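Local coordinates for glycerol uptake operon antiterminator regulatory protein (Listeria monocytogenes str. 4b, PDB 3KTS) that probably acts as a transcription antiterminator that controls the glycerol uptake operon in response to glycerol 3-phosphate, at residues Val57-Asp62 / Thr79-Asp84; Lys68-Ala73 / Ser88-Ala93; Tyr72-Leu77 / Met95-His100. One frame throughout, in Å; residues are numbered along the deposited sequence.

Contact 1: Val57-Asp62 / Thr79-Asp84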
loop_
_atom_site.group_PDB
_atom_site.type_symbol
_atom_site.label_atom_id
_atom_site.label_comp_id
_atom_site.label_asym_id
_atom_site.label_seq_id
_atom_site.Cartn_x
_atom_site.Cartn_y
_atom_site.Cartn_z
ATOM N N VAL A 57 3.562 -3.675 -8.933
ATOM C CA VAL A 57 2.200 -3.409 -8.451
ATOM C C VAL A 57 1.947 -3.813 -6.991
ATOM O O VAL A 57 2.211 -4.951 -6.584
ATOM C CB VAL A 57 1.127 -4.053 -9.374
ATOM C CG1 VAL A 57 -0.288 -3.760 -8.875
ATOM C CG2 VAL A 57 1.277 -3.542 -10.781
ATOM N N LEU A 58 1.447 -2.853 -6.217
ATOM C CA LEU A 58 0.894 -3.113 -4.895
ATOM C C LEU A 58 -0.630 -3.100 -5.021
ATOM O O LEU A 58 -1.227 -2.067 -5.337
ATOM C CB LEU A 58 1.387 -2.064 -3.892
ATOM C CG LEU A 58 2.916 -1.910 -3.815
ATOM C CD1 LEU A 58 3.339 -0.606 -3.137
ATOM C CD2 LEU A 58 3.571 -3.120 -3.145
ATOM N N LEU A 59 -1.249 -4.256 -4.799
ATOM C CA LEU A 59 -2.685 -4.419 -5.034
ATOM C C LEU A 59 -3.527 -4.474 -3.758
ATOM O O LEU A 59 -3.276 -5.288 -2.869
ATOM C CB LEU A 59 -2.953 -5.666 -5.892
ATOM C CG LEU A 59 -4.420 -6.078 -6.084
ATOM C CD1 LEU A 59 -5.211 -5.012 -6.846
ATOM C CD2 LEU A 59 -4.545 -7.436 -6.770
ATOM N N HIS A 60 -4.540 -3.615 -3.696
ATOM C CA HIS A 60 -5.512 -3.655 -2.613
ATOM C C HIS A 60 -6.415 -4.874 -2.698
ATOM O O HIS A 60 -7.348 -4.919 -3.504
ATOM C CB HIS A 60 -6.340 -2.379 -2.587
ATOM C CG HIS A 60 -5.683 -1.269 -1.839
ATOM N ND1 HIS A 60 -5.819 -1.113 -0.478
ATOM C CD2 HIS A 60 -4.861 -0.279 -2.255
ATOM C CE1 HIS A 60 -5.116 -0.065 -0.089
ATOM N NE2 HIS A 60 -4.527 0.461 -1.148
ATOM N N ALA A 61 -6.119 -5.854 -1.847
ATOM C CA ALA A 61 -6.853 -7.111 -1.777
ATOM C C ALA A 61 -8.311 -6.917 -1.358
ATOM O O ALA A 61 -9.189 -7.687 -1.751
ATOM C CB ALA A 61 -6.157 -8.043 -0.820
ATOM N N ASP A 62 -8.554 -5.876 -0.568
ATOM C CA ASP A 62 -9.880 -5.588 -0.041
ATOM C C ASP A 62 -10.783 -4.869 -1.043
ATOM O O ASP A 62 -12.008 -4.894 -0.897
ATOM C CB ASP A 62 -9.763 -4.773 1.250
ATOM C CG ASP A 62 -9.022 -5.519 2.343
ATOM O OD1 ASP A 62 -8.493 -4.852 3.254
ATOM O OD2 ASP A 62 -8.966 -6.769 2.291
ATOM N N THR A 79 -1.129 -16.863 -6.544
ATOM C CA THR A 79 -0.822 -17.918 -7.509
ATOM C C THR A 79 -1.236 -17.573 -8.941
ATOM O O THR A 79 -0.556 -17.970 -9.885
ATOM C CB THR A 79 -1.446 -19.289 -7.113
ATOM O OG1 THR A 79 -2.875 -19.175 -7.046
ATOM C CG2 THR A 79 -0.904 -19.777 -5.768
ATOM N N GLU A 80 -2.331 -16.834 -9.109
ATOM C CA GLU A 80 -2.864 -16.578 -10.455
ATOM C C GLU A 80 -2.889 -15.131 -10.940
ATOM O O GLU A 80 -3.001 -14.897 -12.142
ATOM C CB GLU A 80 -4.244 -17.224 -10.636
ATOM C CG GLU A 80 -4.180 -18.703 -11.006
ATOM C CD GLU A 80 -5.119 -19.080 -12.149
ATOM O OE1 GLU A 80 -4.899 -20.145 -12.769
ATOM O OE2 GLU A 80 -6.069 -18.316 -12.439
ATOM N N ILE A 81 -2.802 -14.159 -10.036
ATOM C CA ILE A 81 -2.761 -12.752 -10.467
ATOM C C ILE A 81 -1.342 -12.197 -10.376
ATOM O O ILE A 81 -0.851 -11.586 -11.330
ATOM C CB ILE A 81 -3.844 -11.869 -9.761
ATOM C CG1 ILE A 81 -5.051 -11.655 -10.675
ATOM C CG2 ILE A 81 -3.350 -10.469 -9.474
ATOM C CD1 ILE A 81 -5.677 -12.890 -11.249
ATOM N N CYS A 82 -0.696 -12.459 -9.239
ATOM C CA CYS A 82 0.704 -12.104 -8.964
ATOM C C CYS A 82 1.064 -10.622 -9.110
ATOM O O CYS A 82 1.781 -10.251 -10.047
ATOM C CB CYS A 82 1.657 -12.961 -9.804
ATOM S SG CYS A 82 1.228 -14.700 -9.836
ATOM N N PRO A 83 0.569 -9.764 -8.192
ATOM C CA PRO A 83 1.202 -8.454 -8.123
ATOM C C PRO A 83 2.537 -8.578 -7.408
ATOM O O PRO A 83 2.944 -9.677 -7.049
ATOM C CB PRO A 83 0.217 -7.637 -7.291
ATOM C CG PRO A 83 -0.463 -8.631 -6.431
ATOM C CD PRO A 83 -0.558 -9.879 -7.246
ATOM N N ASP A 84 3.221 -7.464 -7.203
ATOM C CA ASP A 84 4.504 -7.501 -6.518
ATOM C C ASP A 84 4.344 -7.396 -5.002
ATOM O O ASP A 84 5.274 -7.686 -4.243
ATOM C CB ASP A 84 5.417 -6.421 -7.083
ATOM C CG ASP A 84 5.666 -6.610 -8.571
ATOM O OD1 ASP A 84 6.746 -7.121 -8.928
ATOM O OD2 ASP A 84 4.771 -6.281 -9.380
#
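In the beta-alpha-beta unit formed by strand 56-60, helix 71-81 and strand 85-88, Val57 is gripped by Asp84 just where the chain enters the second strand. The backbone N of Asp84 donates to Val57 O (2.8 Å), while Val57 N donates almost straight to Asp84 OD2 (2.9 Å, N-H...O 166°), reaching that oxygen from above the carboxylate plane. Asp84 can serve both ends of Val57 because its CG lies beside its own backbone N (chi1 -60°), which turns the acid back to the strand. Gln51 NE2 also donates to OD2, giving this oxygen two donors. Apolar groups fill the rest of the interface. The Pro83 ring presents CG to Leu59 CB at 3.9 Å and CB to Val57 CG1 at 4.2 Å; proline suits this place because it offers a rigid hydrocarbon surface and no N-H that would need a partner. Farther along, Leu59 CD2 meets Ile81 CG2 (4.2 Å) at the end of the helix, and Leu59 also packs on Leu77. Cys82, with positive phi, ends the helical path and turns the chain toward the sheet. Such a helix-to-strand return, bringing in the next parallel strand, is typical of the TIM barrel.

Contact 2: Lys68-Ala73 / Ser88-Ala93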
loop_
_atom_site.group_PDB
_atom_site.type_symbol
_atom_site.label_atom_id
_atom_site.label_comp_id
_atom_site.label_asym_id
_atom_site.label_seq_id
_atom_site.Cartn_x
_atom_site.Cartn_y
_atom_site.Cartn_z
ATOM N N LYS A 68 -13.777 -11.771 -2.610
ATOM C CA LYS A 68 -13.651 -11.617 -1.156
ATOM C C LYS A 68 -12.190 -11.358 -0.764
ATOM O O LYS A 68 -11.326 -11.219 -1.625
ATOM C CB LYS A 68 -14.171 -12.861 -0.410
ATOM C CG LYS A 68 -15.374 -13.575 -1.029
ATOM C CD LYS A 68 -16.319 -14.073 0.040
ATOM C CE LYS A 68 -17.245 -15.182 -0.449
ATOM N NZ LYS A 68 -16.687 -16.543 -0.148
ATOM N N ASN A 69 -11.924 -11.251 0.534
ATOM C CA ASN A 69 -10.545 -11.245 1.027
ATOM C C ASN A 69 -10.241 -12.482 1.885
ATOM O O ASN A 69 -9.377 -12.451 2.765
ATOM C CB ASN A 69 -10.184 -9.924 1.725
ATOM C CG ASN A 69 -11.214 -9.484 2.760
ATOM O OD1 ASN A 69 -12.023 -10.271 3.249
ATOM N ND2 ASN A 69 -11.174 -8.207 3.102
ATOM N N ASP A 70 -10.985 -13.556 1.595
ATOM C CA ASP A 70 -10.757 -14.936 2.045
ATOM C C ASP A 70 -9.332 -15.410 1.834
ATOM O O ASP A 70 -8.605 -14.863 1.003
ATOM C CB ASP A 70 -11.616 -15.884 1.192
ATOM C CG ASP A 70 -12.908 -16.285 1.855
ATOM O OD1 ASP A 70 -13.641 -17.085 1.237
ATOM O OD2 ASP A 70 -13.200 -15.819 2.975
ATOM N N ASP A 71 -8.959 -16.475 2.542
ATOM C CA ASP A 71 -7.724 -17.192 2.248
ATOM C C ASP A 71 -7.687 -17.664 0.797
ATOM O O ASP A 71 -6.664 -17.514 0.134
ATOM C CB ASP A 71 -7.545 -18.373 3.199
ATOM C CG ASP A 71 -7.201 -17.940 4.611
ATOM O OD1 ASP A 71 -6.932 -16.734 4.825
ATOM O OD2 ASP A 71 -7.195 -18.816 5.506
ATOM N N TYR A 72 -8.807 -18.199 0.304
ATOM C CA TYR A 72 -8.923 -18.660 -1.083
ATOM C C TYR A 72 -8.719 -17.527 -2.078
ATOM O O TYR A 72 -8.146 -17.731 -3.160
ATOM C CB TYR A 72 -10.296 -19.261 -1.358
ATOM C CG TYR A 72 -10.836 -20.184 -0.303
ATOM C CD1 TYR A 72 -11.754 -19.727 0.635
ATOM C CD2 TYR A 72 -10.460 -21.524 -0.262
ATOM C CE1 TYR A 72 -12.271 -20.571 1.595
ATOM C CE2 TYR A 72 -10.978 -22.381 0.697
ATOM C CZ TYR A 72 -11.880 -21.894 1.623
ATOM O OH TYR A 72 -12.403 -22.726 2.583
ATOM N N ALA A 73 -9.213 -16.347 -1.710
ATOM C CA ALA A 73 -9.078 -15.152 -2.529
ATOM C C ALA A 73 -7.641 -14.645 -2.553
ATOM O O ALA A 73 -7.182 -14.131 -3.571
ATOM C CB ALA A 73 -10.001 -14.079 -2.036
ATOM N N SER A 88 -3.849 -5.345 2.550
ATOM C CA SER A 88 -5.110 -5.687 3.169
ATOM C C SER A 88 -5.220 -5.102 4.572
ATOM O O SER A 88 -4.223 -4.764 5.217
ATOM C CB SER A 88 -5.288 -7.200 3.220
ATOM O OG SER A 88 -6.548 -7.527 3.776
ATOM N N THR A 89 -6.455 -4.989 5.032
ATOM C CA THR A 89 -6.737 -4.470 6.351
ATOM C C THR A 89 -7.005 -5.668 7.270
ATOM O O THR A 89 -6.919 -5.569 8.500
ATOM C CB THR A 89 -7.920 -3.475 6.275
ATOM O OG1 THR A 89 -7.663 -2.343 7.115
ATOM C CG2 THR A 89 -9.249 -4.137 6.620
ATOM N N ARG A 90 -7.281 -6.803 6.631
ATOM C CA ARG A 90 -7.566 -8.060 7.282
ATOM C C ARG A 90 -6.257 -8.718 7.691
ATOM O O ARG A 90 -5.306 -8.745 6.909
ATOM C CB ARG A 90 -8.292 -8.964 6.290
ATOM C CG ARG A 90 -9.435 -9.786 6.856
ATOM C CD ARG A 90 -9.545 -11.101 6.112
ATOM N NE ARG A 90 -10.888 -11.664 6.182
ATOM C CZ ARG A 90 -11.158 -12.966 6.206
ATOM N NH1 ARG A 90 -12.419 -13.381 6.265
ATOM N NH2 ARG A 90 -10.169 -13.856 6.182
ATOM N N GLY A 91 -6.212 -9.260 8.906
ATOM C CA GLY A 91 -5.008 -9.915 9.424
ATOM C C GLY A 91 -4.720 -11.249 8.768
ATOM O O GLY A 91 -3.559 -11.578 8.481
ATOM N N ASN A 92 -5.784 -12.011 8.520
ATOM C CA ASN A 92 -5.696 -13.325 7.884
ATOM C C ASN A 92 -5.091 -13.268 6.484
ATOM O O ASN A 92 -4.428 -14.209 6.044
ATOM C CB ASN A 92 -7.080 -13.968 7.821
ATOM C CG ASN A 92 -7.783 -13.969 9.168
ATOM O OD1 ASN A 92 -8.751 -13.230 9.385
ATOM N ND2 ASN A 92 -7.287 -14.789 10.088
ATOM N N ALA A 93 -5.317 -12.156 5.795
ATOM C CA ALA A 93 -4.763 -11.950 4.466
ATOM C C ALA A 93 -3.266 -11.658 4.516
ATOM O O ALA A 93 -2.526 -12.060 3.619
ATOM C CB ALA A 93 -5.500 -10.839 3.758
#
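Arg90 lays its guanidinium against the backbone of Asn69 in the loop before helix 71-81, and this makes the tight part of the contact. The carbonyl of Asn69 lies over one guanidinium face, displaced toward the rim: Asn69 O is 3.6 Å from Arg90 CD and 3.8 Å from Arg90 NH2. Asn69 CG stands between its backbone N and carbonyl carbon (chi1 49°), which folds the amide back beside the arginine. Its OD1 comes to 3.4 Å from Arg90 NE, but the angle is too poor for a hydrogen bond and the two planes are turned 41° apart. The firm partner of this amide is Asp62, which accepts from Asn69 ND2; asparagine suits the place because its two ends can face an acid and an arginine together. The small methyl of Ala93 lets helix 91-99 come close to the loop, its CB 4.3 Å from Asn69 O. Ser88 OG accepts from Arg90 N at 3.0 Å, an ST turn.

Toward solvent the fit is looser. Asp71 OD1 skirts Asn92, 3.8 Å from its backbone O, and lies 4.5 Å from Arg90 NH2, beyond a salt bridge. Asp70 OD2 stands 4.2 Å from Arg90 NH1, well out of the guanidinium plane, and its other oxygen forms a weak salt bridge with exposed Lys68. No direct hydrogen bond joins the segments; Asp62, bonded to Asn69, Ser88 and Thr89, bridges them, and van der Waals packing of Arg90 on the Asn69 carbonyl and attraction to both acids probably supply the rest.

Contact 3: Tyr72-Leu77 / Met95-His100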
loop_
_atom_site.group_PDB
_atom_site.type_symbol
_atom_site.label_atom_id
_atom_site.label_comp_id
_atom_site.label_asym_id
_atom_site.label_seq_id
_atom_site.Cartn_x
_atom_site.Cartn_y
_atom_site.Cartn_z
ATOM N N TYR A 72 -8.807 -18.199 0.304
ATOM C CA TYR A 72 -8.923 -18.660 -1.083
ATOM C C TYR A 72 -8.719 -17.527 -2.078
ATOM O O TYR A 72 -8.146 -17.731 -3.160
ATOM C CB TYR A 72 -10.296 -19.261 -1.358
ATOM C CG TYR A 72 -10.836 -20.184 -0.303
ATOM C CD1 TYR A 72 -11.754 -19.727 0.635
ATOM C CD2 TYR A 72 -10.460 -21.524 -0.262
ATOM C CE1 TYR A 72 -12.271 -20.571 1.595
ATOM C CE2 TYR A 72 -10.978 -22.381 0.697
ATOM C CZ TYR A 72 -11.880 -21.894 1.623
ATOM O OH TYR A 72 -12.403 -22.726 2.583
ATOM N N ALA A 73 -9.213 -16.347 -1.710
ATOM C CA ALA A 73 -9.078 -15.152 -2.529
ATOM C C ALA A 73 -7.641 -14.645 -2.553
ATOM O O ALA A 73 -7.182 -14.131 -3.571
ATOM C CB ALA A 73 -10.001 -14.079 -2.036
ATOM N N ILE A 74 -6.937 -14.804 -1.436
ATOM C CA ILE A 74 -5.544 -14.374 -1.346
ATOM C C ILE A 74 -4.658 -15.355 -2.101
ATOM O O ILE A 74 -3.740 -14.943 -2.815
ATOM C CB ILE A 74 -5.098 -14.162 0.127
ATOM C CG1 ILE A 74 -5.935 -13.052 0.778
ATOM C CG2 ILE A 74 -3.612 -13.812 0.230
ATOM C CD1 ILE A 74 -6.131 -11.787 -0.077
ATOM N N ASP A 75 -4.979 -16.645 -1.970
ATOM C CA ASP A 75 -4.386 -17.717 -2.782
ATOM C C ASP A 75 -4.432 -17.396 -4.276
ATOM O O ASP A 75 -3.425 -17.523 -4.964
ATOM C CB ASP A 75 -5.093 -19.052 -2.509
ATOM C CG ASP A 75 -4.644 -19.696 -1.210
ATOM O OD1 ASP A 75 -3.439 -19.598 -0.898
ATOM O OD2 ASP A 75 -5.488 -20.305 -0.508
ATOM N N PHE A 76 -5.601 -16.958 -4.746
ATOM C CA PHE A 76 -5.835 -16.532 -6.130
ATOM C C PHE A 76 -4.948 -15.364 -6.548
ATOM O O PHE A 76 -4.409 -15.353 -7.655
ATOM C CB PHE A 76 -7.310 -16.161 -6.287
ATOM C CG PHE A 76 -7.677 -15.582 -7.629
ATOM C CD1 PHE A 76 -8.110 -14.262 -7.730
ATOM C CD2 PHE A 76 -7.633 -16.360 -8.780
ATOM C CE1 PHE A 76 -8.473 -13.721 -8.953
ATOM C CE2 PHE A 76 -7.987 -15.826 -10.011
ATOM C CZ PHE A 76 -8.420 -14.508 -10.097
ATOM N N LEU A 77 -4.792 -14.395 -5.651
ATOM C CA LEU A 77 -3.970 -13.221 -5.922
ATOM C C LEU A 77 -2.503 -13.574 -6.023
ATOM O O LEU A 77 -1.781 -12.982 -6.819
ATOM C CB LEU A 77 -4.167 -12.156 -4.845
ATOM C CG LEU A 77 -5.550 -11.523 -4.699
ATOM C CD1 LEU A 77 -5.487 -10.426 -3.662
ATOM C CD2 LEU A 77 -6.064 -10.983 -6.025
ATOM N N MET A 95 -1.291 -12.821 6.906
ATOM C CA MET A 95 -0.741 -14.135 7.257
ATOM C C MET A 95 -0.602 -15.019 6.024
ATOM O O MET A 95 0.437 -15.635 5.815
ATOM C CB MET A 95 -1.597 -14.837 8.327
ATOM C CG MET A 95 -1.634 -14.109 9.665
ATOM S SD MET A 95 -2.362 -14.973 11.087
ATOM C CE MET A 95 -3.976 -15.494 10.507
ATOM N N LYS A 96 -1.646 -15.049 5.201
ATOM C CA LYS A 96 -1.664 -15.863 3.994
ATOM C C LYS A 96 -0.640 -15.407 2.957
ATOM O O LYS A 96 0.044 -16.244 2.360
ATOM C CB LYS A 96 -3.064 -15.898 3.375
ATOM C CG LYS A 96 -3.290 -17.086 2.449
ATOM C CD LYS A 96 -3.390 -18.389 3.238
ATOM C CE LYS A 96 -3.105 -19.590 2.364
ATOM N NZ LYS A 96 -3.685 -20.838 2.925
ATOM N N ALA A 97 -0.533 -14.092 2.756
ATOM C CA ALA A 97 0.402 -13.533 1.777
ATOM C C ALA A 97 1.841 -13.858 2.150
ATOM O O ALA A 97 2.671 -14.131 1.284
ATOM C CB ALA A 97 0.217 -12.041 1.649
ATOM N N LYS A 98 2.115 -13.854 3.451
ATOM C CA LYS A 98 3.427 -14.221 3.972
ATOM C C LYS A 98 3.794 -15.683 3.723
ATOM O O LYS A 98 4.973 -16.004 3.611
ATOM C CB LYS A 98 3.524 -13.882 5.457
ATOM C CG LYS A 98 3.872 -12.416 5.724
ATOM C CD LYS A 98 3.769 -12.074 7.202
ATOM C CE LYS A 98 4.913 -12.663 8.004
ATOM N NZ LYS A 98 4.622 -12.578 9.453
ATOM N N GLN A 99 2.792 -16.558 3.625
ATOM C CA GLN A 99 3.032 -17.965 3.291
ATOM C C GLN A 99 3.498 -18.102 1.847
ATOM O O GLN A 99 4.333 -18.951 1.540
ATOM C CB GLN A 99 1.783 -18.827 3.520
ATOM C CG GLN A 99 1.241 -18.783 4.932
ATOM C CD GLN A 99 0.334 -19.958 5.269
ATOM O OE1 GLN A 99 -0.671 -20.204 4.599
ATOM N NE2 GLN A 99 0.682 -20.680 6.328
ATOM N N HIS A 100 2.964 -17.250 0.974
ATOM C CA HIS A 100 3.301 -17.255 -0.445
ATOM C C HIS A 100 4.492 -16.365 -0.747
ATOM O O HIS A 100 4.758 -16.072 -1.917
ATOM C CB HIS A 100 2.118 -16.770 -1.278
ATOM C CG HIS A 100 0.955 -17.707 -1.284
ATOM N ND1 HIS A 100 0.798 -18.691 -2.236
ATOM C CD2 HIS A 100 -0.114 -17.803 -0.462
ATOM C CE1 HIS A 100 -0.318 -19.357 -1.998
ATOM N NE2 HIS A 100 -0.891 -18.838 -0.928
#
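Ile74 and Lys96 provide the apolar part of the packing between helices 71-81 and 91-99, whose axes in these segments approach to 9.5 Å and run in broadly the same direction, 37° apart. The methyl CG2 of Ile74 touches Lys96 CB at 3.8 Å and, more loosely, Ala97 CB at 4.5 Å, the Ile74 and Lys96 side chains sliding past each other in opposite directions. The branched Ile74 suits this buried face, its CG2 lying beside the Lys96 methylenes, and the small Ala97 lets the neighbouring helix come near.

One hydrogen bond joins the two segments, from His100 just beyond the end of helix 91-99 to Asp75 on helix 71-81: His100 NE2 donates to Asp75 OD1 (2.7 Å, N-H...O 143°). It meets the oxygen nearly in line with its C-O bond, while the acid lies at the ring edge, slightly tilted from the imidazole plane. Ring and carboxylate are turned steeply against each other. The His100 side chain also packs on Cys78 and Thr79.

The ionic part belongs to Lys96. A bend at chi2 (71°) carries the end of its chain across the carboxylate, where the ammonium makes only a long salt bridge, Lys96 NZ to Asp75 OD2 at 3.9 Å. Its side chain also touches Asp71.

The hydrogen bond, helped weakly by the distant ammonium, would probably favour a charged Asp75, and the acid could in turn raise the proton affinity of His100.

All three contacts lie along helix 71-81 of the TIM-type barrel. Contact 1 sits where this helix returns to the sheet, contact 2 where it begins, and contact 3 along its side; contacts 2 and 3 also share helix 91-99. The centres of contact 1 and contact 2 are about 12 Å apart, those of contact 1 and contact 3 about 10 Å, and those of contact 2 and contact 3 about 7 Å. Along the chain the first segments, 57-62, 68-73 and 72-77, all precede the second ones, 79-84, 88-93 and 95-100. Asp62 joins contact 1 to contact 2 by accepting from Thr89 N. Together they pack helix 71-81 and the turns at its ends against strand 56-60 and helix 91-99.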